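Local coordinates for tyrosine-protein phosphatase YwqE (PDB 3QY7) that removes phosphate from phosphotyrosine residues of target proteins, as a manganese-dependent tyrosine phosphatase with a metal site in a TIM-barrel-like fold, at residues A[28-34]-A[203-207]. Numbering follows the deposited sequence.
Sequences AAVRQGI and FHTQE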
loop_
_atom_site.group_PDB
_atom_site.type_symbol
_atom_site.label_atom_id
_atom_site.label_comp_id
_atom_site.label_asym_id
_atom_site.label_seq_id
_atom_site.Cartn_x
_atom_site.Cartn_y
_atom_site.Cartn_z
ATOM N N ALA A 28 8.377 -5.004 -15.393
ATOM C CA ALA A 28 9.300 -4.768 -14.276
ATOM C C ALA A 28 8.856 -5.522 -13.034
ATOM O O ALA A 28 9.679 -6.115 -12.330
ATOM C CB ALA A 28 9.410 -3.307 -13.981
ATOM N N ALA A 29 7.548 -5.493 -12.762
ATOM C CA ALA A 29 6.969 -6.227 -11.644
ATOM C C ALA A 29 7.303 -7.708 -11.732
ATOM O O ALA A 29 7.734 -8.311 -10.758
ATOM C CB ALA A 29 5.442 -6.012 -11.576
ATOM N N VAL A 30 7.155 -8.276 -12.929
ATOM C CA VAL A 30 7.404 -9.687 -13.124
ATOM C C VAL A 30 8.887 -9.996 -12.875
ATOM O O VAL A 30 9.209 -10.995 -12.226
ATOM C CB VAL A 30 6.972 -10.131 -14.534
ATOM C CG1 VAL A 30 7.578 -11.473 -14.897
ATOM C CG2 VAL A 30 5.439 -10.206 -14.630
ATOM N N ARG A 31 9.773 -9.132 -13.361
ATOM C CA ARG A 31 11.226 -9.322 -13.137
ATOM C C ARG A 31 11.579 -9.317 -11.638
ATOM O O ARG A 31 12.527 -9.979 -11.210
ATOM C CB ARG A 31 12.061 -8.316 -13.922
ATOM C CG ARG A 31 11.954 -8.472 -15.448
ATOM C CD ARG A 31 13.008 -7.657 -16.170
ATOM N NE ARG A 31 13.171 -6.322 -15.594
ATOM C CZ ARG A 31 12.541 -5.222 -16.005
ATOM N NH1 ARG A 31 11.681 -5.260 -17.027
ATOM N NH2 ARG A 31 12.790 -4.067 -15.389
ATOM N N GLN A 32 10.763 -8.622 -10.849
ATOM C CA GLN A 32 10.935 -8.534 -9.395
ATOM C C GLN A 32 10.287 -9.689 -8.618
ATOM O O GLN A 32 10.375 -9.736 -7.382
ATOM C CB GLN A 32 10.379 -7.180 -8.892
ATOM C CG GLN A 32 11.201 -5.964 -9.268
ATOM C CD GLN A 32 12.383 -5.727 -8.335
ATOM O OE1 GLN A 32 12.675 -6.546 -7.464
ATOM N NE2 GLN A 32 13.035 -4.582 -8.487
ATOM N N GLY A 33 9.636 -10.618 -9.318
ATOM C CA GLY A 33 8.991 -11.750 -8.668
ATOM C C GLY A 33 7.554 -11.514 -8.256
ATOM O O GLY A 33 6.971 -12.328 -7.554
ATOM N N ILE A 34 6.971 -10.407 -8.707
ATOM C CA ILE A 34 5.563 -10.125 -8.434
ATOM C C ILE A 34 4.680 -10.801 -9.487
ATOM O O ILE A 34 4.949 -10.665 -10.684
ATOM C CB ILE A 34 5.328 -8.592 -8.390
ATOM C CG1 ILE A 34 6.194 -7.962 -7.278
ATOM C CG2 ILE A 34 3.835 -8.264 -8.258
ATOM C CD1 ILE A 34 6.354 -6.428 -7.358
ATOM N N PHE A 203 9.698 -0.227 -8.711
ATOM C CA PHE A 203 9.416 -1.220 -7.702
ATOM C C PHE A 203 10.456 -1.451 -6.559
ATOM O O PHE A 203 10.131 -1.243 -5.421
ATOM C CB PHE A 203 9.094 -2.547 -8.397
ATOM C CG PHE A 203 7.802 -2.536 -9.144
ATOM C CD1 PHE A 203 7.728 -1.975 -10.385
ATOM C CD2 PHE A 203 6.649 -3.047 -8.613
ATOM C CE1 PHE A 203 6.578 -1.916 -11.049
ATOM C CE2 PHE A 203 5.530 -2.991 -9.289
ATOM C CZ PHE A 203 5.477 -2.408 -10.512
ATOM N N HIS A 204 11.691 -1.806 -6.910
ATOM C CA HIS A 204 12.747 -2.000 -5.907
ATOM C C HIS A 204 12.399 -3.053 -4.848
ATOM O O HIS A 204 12.849 -3.015 -3.697
ATOM C CB HIS A 204 13.219 -0.643 -5.356
ATOM C CG HIS A 204 14.198 0.018 -6.272
ATOM N ND1 HIS A 204 15.556 -0.204 -6.189
ATOM C CD2 HIS A 204 14.013 0.786 -7.369
ATOM C CE1 HIS A 204 16.170 0.449 -7.158
ATOM N NE2 HIS A 204 15.255 1.069 -7.881
ATOM N N THR A 205 11.604 -4.018 -5.292
ATOM C CA THR A 205 11.054 -5.062 -4.448
ATOM C C THR A 205 12.131 -5.949 -3.815
ATOM O O THR A 205 12.169 -6.119 -2.592
ATOM C CB THR A 205 10.087 -5.939 -5.274
ATOM O OG1 THR A 205 9.238 -5.088 -6.068
ATOM C CG2 THR A 205 9.238 -6.794 -4.370
ATOM N N GLN A 206 12.998 -6.511 -4.652
ATOM C CA GLN A 206 14.052 -7.405 -4.173
ATOM C C GLN A 206 15.072 -6.662 -3.327
ATOM O O GLN A 206 15.561 -7.203 -2.313
ATOM C CB GLN A 206 14.715 -8.122 -5.350
ATOM C CG GLN A 206 13.784 -9.124 -6.039
ATOM C CD GLN A 206 13.320 -10.269 -5.149
ATOM O OE1 GLN A 206 14.024 -10.704 -4.233
ATOM N NE2 GLN A 206 12.124 -10.763 -5.420
ATOM N N GLU A 207 15.360 -5.428 -3.719
ATOM C CA GLU A 207 16.297 -4.581 -2.998
ATOM C C GLU A 207 15.838 -4.373 -1.549
ATOM O O GLU A 207 16.625 -4.552 -0.610
ATOM C CB GLU A 207 16.486 -3.272 -3.760
ATOM C CG GLU A 207 17.151 -3.469 -5.134
ATOM C CD GLU A 207 16.205 -3.683 -6.333
ATOM O OE1 GLU A 207 15.093 -4.272 -6.219
ATOM O OE2 GLU A 207 16.627 -3.261 -7.441
HETATM O O HOH W 1 13.077 -1.884 -9.307
#
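A29 CB lies over one face of the F203 ring, 4.1 Å from the centroid and 28° off the normal, a CH-pi contact. A28 CB and I34 CD1 reach the same ring obliquely, I34 CD1 coming within 3.6 Å of F203 CD2. The second flat group, the amide of Q32, bonds through both ends. Q32 OE1 accepts Q206 N at 2.8 Å, the donor lying above the carbonyl plane. Q32 NE2 donates, nearly in its own amide plane, to the syn lone pair of E207 OE1 at 3.1 Å, in one of the two conformers of E207. The bend at chi2 (-82°) turns the Q32 amide toward the N-terminal end of helix 205-216, within reach of the Q206 N-H. NE2 also makes a weak bond to a water that accepts the H204 backbone N-H, linking the two donors. In return, Q206 NE2 gives a straight bond (171°) to Q32 O, 2.8 Å away; the two glutamine side chains run antiparallel alongside one another, their amide planes nearly parallel. The Q32 carbonyl is presented where G33, with positive phi, closes helix 19-31 in a Schellman motif; H204 is the N-cap of helix 205-216. These helices follow strands 2-3 and 190-192, so the contact joins the first and last parts of the TIM-barrel-like fold, consistent with barrel closure. F203 and I34 also pack on D3 of strand 2-3.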